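Long-range contacts in tail assembly chaperone (Enterobacteria phage HK97, PDB 2OB9), which probably acts as a chaperone in phage tail assembly and forms a spiral of identical subunits: residues A13-F18 against K32-E37; E37-A42 against F76-C81. One frame throughout, in Å; residues are numbered along the deposited sequence.

Interaction 1: residues A13-F18 against K32-E37; sequences AKMAGF and KVVLRE
Met15, modelled as selenomethionine, reaches from the loop between helix 6-11 and strand 20-25 over the side chains of strand 31-36, the middle strand of a three-stranded antiparallel sheet, and lays its SE 4.0 Å from CB of Arg36. A type II turn from Ala13 to Ala16, closed by the 2.9 Å bond from Ala16 N to Ala13 O, sets Met15 at its third position. From there the flexible side chain carries its methyl near Val34, at a modelled spacing that is doubtful. A type I turn from Met15 to Phe18 follows; Gly17 sits in it, where a side chain would crowd the Phe18 ring, and its backbone also bonds to a second subunit. With Phe18 CG anti to the carbonyl carbon (chi1 -65°), the ring runs alongside Arg36 in the same direction. Arg36 CD stands over one face, 3.9 Å from the ring centroid, in a CH-pi contact. Farther out the guanidinium stacks with planes 30° apart, Arg36 CZ lying 4.3 Å from the Phe18 ring centroid in an off-centre cation-pi stack. At the ring edge, near its plane, Phe18 CD1 lies 3.2 Å from Glu37 O, where a rim hydrogen would suit a carbonyl oxygen. The same oxygen accepts from Arg36 NH1 (3.2 Å), lying close to the guanidinium plane. Glu37 OE2 takes the backbone N of Arg19, and Arg36 forms a salt bridge with Asp78. No hydrogen bond joins the two segments; the guanidinium offers its face to the ring and its N-H groups to oxygens, so one arginine can serve apolar and polar partners together.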
ATOM      1  N   ALA A  13      -6.604 -34.346  29.060  1.00 55.43           N
ATOM      2  CA  ALA A  13      -5.380 -35.094  29.225  1.00 56.18           C
ATOM      3  C   ALA A  13      -4.161 -34.206  28.938  1.00 57.69           C
ATOM      4  O   ALA A  13      -4.266 -33.168  28.248  1.00 57.25           O
ATOM      5  CB  ALA A  13      -5.373 -36.342  28.321  1.00 55.20           C
ATOM      6  N   LYS A  14      -3.027 -34.609  29.506  1.00 59.02           N
ATOM      7  CA  LYS A  14      -1.755 -33.968  29.268  1.00 61.50           C
ATOM      8  C   LYS A  14      -1.522 -33.986  27.766  1.00 61.76           C
ATOM      9  O   LYS A  14      -1.585 -35.062  27.123  1.00 63.05           O
ATOM     10  CB  LYS A  14      -0.608 -34.718  29.979  1.00 61.27           C
ATOM     11  CG  LYS A  14       0.571 -33.818  30.378  1.00 62.95           C
ATOM     12  CD  LYS A  14       1.932 -34.549  30.523  1.00 63.17           C
ATOM     13  CE  LYS A  14       1.810 -35.987  31.058  1.00 64.55           C
ATOM     14  NZ  LYS A  14       3.172 -36.605  31.335  1.00 66.16           N
HETATM   15  N   MSE A  15      -1.267 -32.810  27.217  1.00 60.91           N
HETATM   16  CA  MSE A  15      -1.074 -32.678  25.765  1.00 62.55           C
HETATM   17  C   MSE A  15      -2.293 -32.970  24.895  1.00 59.24           C
HETATM   18  O   MSE A  15      -2.144 -33.227  23.710  1.00 59.69           O
HETATM   19  CB  MSE A  15       0.160 -33.466  25.266  1.00 62.35           C
HETATM   20  CG  MSE A  15       1.470 -32.777  25.578  1.00 63.04           C
HETATM   21 SE   MSE A  15       2.773 -32.934  24.131  0.80 71.60          SE
HETATM   22  CE  MSE A  15       3.087 -34.794  23.883  1.00 69.04           C
ATOM     23  N   ALA A  16      -3.493 -32.921  25.487  1.00 56.69           N
ATOM     24  CA  ALA A  16      -4.765 -32.890  24.738  1.00 53.10           C
ATOM     25  C   ALA A  16      -4.813 -31.720  23.724  1.00 51.24           C
ATOM     26  O   ALA A  16      -5.556 -31.768  22.724  1.00 50.33           O
ATOM     27  CB  ALA A  16      -5.937 -32.792  25.715  1.00 52.18           C
ATOM     28  N   GLY A  17      -4.054 -30.664  24.015  1.00 48.94           N
ATOM     29  CA  GLY A  17      -4.070 -29.465  23.219  1.00 47.47           C
ATOM     30  C   GLY A  17      -3.234 -29.556  21.965  1.00 47.80           C
ATOM     31  O   GLY A  17      -3.355 -28.709  21.127  1.00 48.16           O
ATOM     32  N   PHE A  18      -2.436 -30.608  21.803  1.00 47.73           N
ATOM     33  CA  PHE A  18      -1.387 -30.635  20.783  1.00 48.33           C
ATOM     34  C   PHE A  18      -1.339 -31.956  20.060  1.00 48.58           C
ATOM     35  O   PHE A  18      -1.240 -32.966  20.688  1.00 48.55           O
ATOM     36  CB  PHE A  18       0.003 -30.414  21.439  1.00 46.59           C
ATOM     37  CG  PHE A  18       0.152 -29.074  22.046  1.00 46.12           C
ATOM     38  CD1 PHE A  18       0.669 -28.034  21.310  1.00 44.84           C
ATOM     39  CD2 PHE A  18      -0.314 -28.819  23.342  1.00 46.94           C
ATOM     40  CE1 PHE A  18       0.761 -26.773  21.847  1.00 43.67           C
ATOM     41  CE2 PHE A  18      -0.241 -27.546  23.877  1.00 45.05           C
ATOM     42  CZ  PHE A  18       0.308 -26.525  23.121  1.00 43.40           C
ATOM     43  N   LYS A  32      14.637 -41.106  22.745  1.00 47.81           N
ATOM     44  CA  LYS A  32      13.334 -40.724  22.263  1.00 49.49           C
ATOM     45  C   LYS A  32      12.986 -39.367  22.856  1.00 49.25           C
ATOM     46  O   LYS A  32      13.301 -39.088  24.019  1.00 48.70           O
ATOM     47  CB  LYS A  32      12.241 -41.719  22.663  1.00 49.36           C
ATOM     48  CG  LYS A  32      12.357 -43.114  22.124  1.00 52.59           C
ATOM     49  CD  LYS A  32      11.354 -44.034  22.878  1.00 53.01           C
ATOM     50  CE  LYS A  32      12.049 -44.729  24.093  1.00 59.25           C
ATOM     51  NZ  LYS A  32      11.120 -45.381  25.120  1.00 56.77           N
ATOM     52  N   VAL A  33      12.360 -38.527  22.023  1.00 49.69           N
ATOM     53  CA  VAL A  33      11.814 -37.237  22.413  1.00 49.37           C
ATOM     54  C   VAL A  33      10.372 -37.252  21.933  1.00 49.62           C
ATOM     55  O   VAL A  33       9.967 -38.147  21.190  1.00 50.13           O
ATOM     56  CB  VAL A  33      12.584 -36.021  21.758  1.00 49.65           C
ATOM     57  CG1 VAL A  33      14.058 -36.071  22.117  1.00 49.49           C
ATOM     58  CG2 VAL A  33      12.357 -35.922  20.193  1.00 47.53           C
ATOM     59  N   VAL A  34       9.598 -36.280  22.392  1.00 49.26           N
ATOM     60  CA  VAL A  34       8.255 -36.066  21.919  1.00 47.85           C
ATOM     61  C   VAL A  34       8.250 -34.722  21.203  1.00 47.39           C
ATOM     62  O   VAL A  34       8.738 -33.725  21.709  1.00 47.71           O
ATOM     63  CB  VAL A  34       7.227 -36.105  23.095  1.00 48.68           C
ATOM     64  CG1 VAL A  34       5.882 -35.533  22.662  1.00 47.10           C
ATOM     65  CG2 VAL A  34       7.051 -37.538  23.641  1.00 46.53           C
ATOM     66  N   LEU A  35       7.742 -34.728  19.991  1.00 47.45           N
ATOM     67  CA  LEU A  35       7.565 -33.528  19.202  1.00 48.43           C
ATOM     68  C   LEU A  35       6.079 -33.172  19.187  1.00 48.75           C
ATOM     69  O   LEU A  35       5.232 -34.013  18.877  1.00 48.94           O
ATOM     70  CB  LEU A  35       8.042 -33.773  17.736  1.00 48.04           C
ATOM     71  CG  LEU A  35       9.535 -34.054  17.486  1.00 47.68           C
ATOM     72  CD1 LEU A  35       9.845 -34.123  15.992  1.00 46.23           C
ATOM     73  CD2 LEU A  35      10.469 -33.030  18.195  1.00 44.11           C
ATOM     74  N   ARG A  36       5.786 -31.921  19.516  1.00 49.06           N
ATOM     75  CA  ARG A  36       4.427 -31.398  19.510  1.00 49.52           C
ATOM     76  C   ARG A  36       4.358 -30.263  18.481  1.00 48.41           C
ATOM     77  O   ARG A  36       5.354 -29.642  18.226  1.00 48.21           O
ATOM     78  CB  ARG A  36       4.029 -30.930  20.934  1.00 49.38           C
ATOM     79  CG  ARG A  36       4.597 -29.587  21.363  1.00 50.56           C
ATOM     80  CD  ARG A  36       3.840 -29.211  22.592  1.00 52.21           C
ATOM     81  NE  ARG A  36       4.280 -28.126  23.471  1.00 50.32           N
ATOM     82  CZ  ARG A  36       4.406 -26.846  23.137  1.00 56.44           C
ATOM     83  NH1 ARG A  36       4.304 -26.467  21.854  1.00 58.56           N
ATOM     84  NH2 ARG A  36       4.707 -25.936  24.091  1.00 54.69           N
ATOM     85  N   GLU A  37       3.204 -30.042  17.856  1.00 48.26           N
ATOM     86  CA  GLU A  37       2.981 -28.845  17.066  1.00 48.06           C
ATOM     87  C   GLU A  37       3.196 -27.596  17.959  1.00 47.87           C
ATOM     88  O   GLU A  37       3.061 -27.689  19.163  1.00 47.94           O
ATOM     89  CB  GLU A  37       1.575 -28.850  16.474  1.00 47.75           C
ATOM     90  CG  GLU A  37       0.479 -28.671  17.502  1.00 48.90           C
ATOM     91  CD  GLU A  37      -0.886 -28.719  16.865  1.00 51.20           C
ATOM     92  OE1 GLU A  37      -1.114 -27.908  15.944  1.00 51.87           O
ATOM     93  OE2 GLU A  37      -1.725 -29.546  17.293  1.00 53.06           O
TER

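Interaction 2: residues E37-A42 against F76-C81; sequences EPSGEA and FIDVLC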
ATOM      1  N   GLU A  37       3.204 -30.042  17.856  1.00 48.26           N
ATOM      2  CA  GLU A  37       2.981 -28.845  17.066  1.00 48.06           C
ATOM      3  C   GLU A  37       3.196 -27.596  17.959  1.00 47.87           C
ATOM      4  O   GLU A  37       3.061 -27.689  19.163  1.00 47.94           O
ATOM      5  CB  GLU A  37       1.575 -28.850  16.474  1.00 47.75           C
ATOM      6  CG  GLU A  37       0.479 -28.671  17.502  1.00 48.90           C
ATOM      7  CD  GLU A  37      -0.886 -28.719  16.865  1.00 51.20           C
ATOM      8  OE1 GLU A  37      -1.114 -27.908  15.944  1.00 51.87           O
ATOM      9  OE2 GLU A  37      -1.725 -29.546  17.293  1.00 53.06           O
ATOM     10  N   PRO A  38       3.582 -26.448  17.374  1.00 48.47           N
ATOM     11  CA  PRO A  38       3.751 -25.266  18.215  1.00 49.49           C
ATOM     12  C   PRO A  38       2.457 -24.718  18.769  1.00 50.59           C
ATOM     13  O   PRO A  38       1.386 -24.850  18.147  1.00 50.04           O
ATOM     14  CB  PRO A  38       4.381 -24.235  17.267  1.00 49.87           C
ATOM     15  CG  PRO A  38       4.933 -25.060  16.143  1.00 50.10           C
ATOM     16  CD  PRO A  38       4.004 -26.194  15.983  1.00 48.14           C
ATOM     17  N   SER A  39       2.582 -24.097  19.935  1.00 51.28           N
ATOM     18  CA  SER A  39       1.480 -23.471  20.576  1.00 53.04           C
ATOM     19  C   SER A  39       1.173 -22.202  19.807  1.00 53.81           C
ATOM     20  O   SER A  39       1.970 -21.769  18.968  1.00 53.37           O
ATOM     21  CB  SER A  39       1.805 -23.216  22.068  1.00 53.49           C
ATOM     22  OG  SER A  39       2.383 -21.948  22.277  1.00 55.07           O
ATOM     23  N   GLY A  40      -0.004 -21.619  20.032  1.00 54.60           N
ATOM     24  CA  GLY A  40      -0.298 -20.316  19.410  1.00 55.87           C
ATOM     25  C   GLY A  40       0.521 -19.168  19.990  1.00 56.81           C
ATOM     26  O   GLY A  40       0.667 -18.135  19.363  1.00 56.42           O
ATOM     27  N   GLU A  41       1.035 -19.369  21.206  1.00 58.99           N
ATOM     28  CA  GLU A  41       1.970 -18.454  21.897  1.00 60.49           C
ATOM     29  C   GLU A  41       3.388 -18.528  21.309  1.00 60.55           C
ATOM     30  O   GLU A  41       4.234 -17.671  21.597  1.00 61.11           O
ATOM     31  CB  GLU A  41       2.033 -18.809  23.392  1.00 61.02           C
ATOM     32  CG  GLU A  41       0.960 -18.125  24.251  1.00 64.86           C
ATOM     33  CD  GLU A  41       0.234 -19.064  25.210  1.00 68.50           C
ATOM     34  OE1 GLU A  41       0.416 -20.312  25.129  1.00 70.61           O
ATOM     35  OE2 GLU A  41      -0.549 -18.537  26.041  1.00 70.37           O
ATOM     36  N   ALA A  42       3.650 -19.552  20.503  1.00 59.73           N
ATOM     37  CA  ALA A  42       4.934 -19.685  19.822  1.00 58.99           C
ATOM     38  C   ALA A  42       4.823 -19.274  18.362  1.00 58.68           C
ATOM     39  O   ALA A  42       5.670 -18.554  17.854  1.00 58.55           O
ATOM     40  CB  ALA A  42       5.456 -21.085  19.948  1.00 58.45           C
ATOM     41  N   PHE A  76      11.593 -24.021  17.759  1.00 49.36           N
ATOM     42  CA  PHE A  76      12.234 -25.287  18.204  1.00 48.79           C
ATOM     43  C   PHE A  76      12.080 -25.575  19.692  1.00 49.62           C
ATOM     44  O   PHE A  76      11.763 -26.707  20.126  1.00 50.97           O
ATOM     45  CB  PHE A  76      13.723 -25.324  17.833  1.00 46.94           C
ATOM     46  CG  PHE A  76      14.453 -26.530  18.407  1.00 47.43           C
ATOM     47  CD1 PHE A  76      14.307 -27.794  17.831  1.00 45.86           C
ATOM     48  CD2 PHE A  76      15.279 -26.402  19.532  1.00 45.71           C
ATOM     49  CE1 PHE A  76      14.978 -28.912  18.364  1.00 42.28           C
ATOM     50  CE2 PHE A  76      15.949 -27.535  20.070  1.00 46.06           C
ATOM     51  CZ  PHE A  76      15.805 -28.765  19.467  1.00 46.15           C
ATOM     52  N   ILE A  77      12.364 -24.548  20.470  1.00 49.72           N
ATOM     53  CA  ILE A  77      12.281 -24.609  21.887  1.00 50.70           C
ATOM     54  C   ILE A  77      10.863 -24.983  22.317  1.00 51.15           C
ATOM     55  O   ILE A  77      10.672 -25.630  23.322  1.00 50.53           O
ATOM     56  CB  ILE A  77      12.717 -23.279  22.434  1.00 50.52           C
ATOM     57  CG1 ILE A  77      14.241 -23.223  22.489  1.00 50.48           C
ATOM     58  CG2 ILE A  77      12.065 -22.962  23.761  1.00 51.95           C
ATOM     59  CD1 ILE A  77      14.750 -21.773  22.486  1.00 54.67           C
ATOM     60  N   ASP A  78       9.884 -24.595  21.519  1.00 52.37           N
ATOM     61  CA  ASP A  78       8.519 -24.824  21.845  1.00 53.48           C
ATOM     62  C   ASP A  78       8.038 -26.202  21.428  1.00 53.87           C
ATOM     63  O   ASP A  78       7.192 -26.808  22.090  1.00 54.65           O
ATOM     64  CB  ASP A  78       7.668 -23.756  21.175  1.00 55.24           C
ATOM     65  CG  ASP A  78       6.231 -23.769  21.677  1.00 56.86           C
ATOM     66  OD1 ASP A  78       6.009 -23.456  22.876  1.00 54.51           O
ATOM     67  OD2 ASP A  78       5.356 -24.108  20.851  1.00 60.72           O
ATOM     68  N   VAL A  79       8.563 -26.722  20.332  1.00 53.74           N
ATOM     69  CA  VAL A  79       8.109 -28.032  19.881  1.00 52.88           C
ATOM     70  C   VAL A  79       8.722 -29.219  20.602  1.00 52.25           C
ATOM     71  O   VAL A  79       8.140 -30.287  20.586  1.00 53.01           O
ATOM     72  CB  VAL A  79       8.229 -28.205  18.336  1.00 53.36           C
ATOM     73  CG1 VAL A  79       7.534 -27.063  17.625  1.00 52.01           C
ATOM     74  CG2 VAL A  79       9.694 -28.363  17.883  1.00 52.17           C
ATOM     75  N   LEU A  80       9.888 -29.041  21.221  1.00 51.36           N
ATOM     76  CA  LEU A  80      10.698 -30.175  21.700  1.00 50.86           C
ATOM     77  C   LEU A  80      10.430 -30.515  23.142  1.00 51.07           C
ATOM     78  O   LEU A  80      10.654 -29.689  24.028  1.00 51.20           O
ATOM     79  CB  LEU A  80      12.221 -29.909  21.535  1.00 51.19           C
ATOM     80  CG  LEU A  80      13.143 -31.094  21.887  1.00 50.70           C
ATOM     81  CD1 LEU A  80      13.034 -32.173  20.795  1.00 50.01           C
ATOM     82  CD2 LEU A  80      14.617 -30.669  22.098  1.00 49.77           C
ATOM     83  N   CYS A  81       9.998 -31.759  23.364  1.00 51.11           N
ATOM     84  CA  CYS A  81       9.566 -32.232  24.671  1.00 51.22           C
ATOM     85  C   CYS A  81      10.270 -33.540  25.002  1.00 51.26           C
ATOM     86  O   CYS A  81      10.722 -34.252  24.107  1.00 51.38           O
ATOM     87  CB  CYS A  81       8.035 -32.414  24.695  1.00 50.55           C
ATOM     88  SG  CYS A  81       7.053 -30.892  24.520  1.00 53.22           S
TER
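Asp78 OD2 receives the backbone N-H of Ser39 at 2.9 Å, in a nearly straight bond (168°) that meets the oxygen almost along its C-O axis. This is the single hydrogen bond between the segments, and the tight part of the contact gathers around it. Asp78 points its carboxylate across because CG lies anti to the backbone N (chi1 -169°). Ala42 CB sits 3.2 Å from the same OD2, close enough that a small methyl suits the place. Arg36 also bridges to OD2, so a buried backbone N-H and a cation share one acceptor. Beside this, Pro38 and Val79 lie alongside each other, Pro38 CG 3.6 Å from Val79 CG1; the compact ring and branched valine make a snug apolar pair.

The looser side lies where helix 40-49 begins. Ser39 is its N-cap, and its OG accepts a weak capping bond from Glu41 N (3.1 Å). Gly40 is exposed, while Glu41 touches His66 of a second subunit, so the assembly partly covers this side. Glu41 OE1 and Asp78 OD1, like charges, are 6.8 Å apart, and Arg36, bridging Asp78, probably offsets their repulsion.

Helix 103-113 packs on the apolar pair, Leu113 against Pro38 and Ala112 against Val79. Helix 61-79 ends within the contact, at Val79, and runs directly into strand 80-81, which pairs with strand 31-36.

Interactions 1 and 2 are consecutive along the chain, share Glu37, and have centres about 10 Å apart. Their main tie is ionic: Arg36 NH1 of interaction 1 meets Asp78 OD2 of interaction 2 at 2.8 Å, so the guanidinium stacked on Phe18 also anchors the carboxylate that holds the start of helix 40-49. Phe18 CE1 also comes within 3.6 Å of Ser39 CA, so the two contacts touch directly. The sheet adds a further join, a probable hydrogen bond from Cys81 N to Val34 O at 2.9 Å. Both contacts touch a second subunit, where Arg107 of that subunit pairs with Glu37, linking the intrachain network to the oligomer.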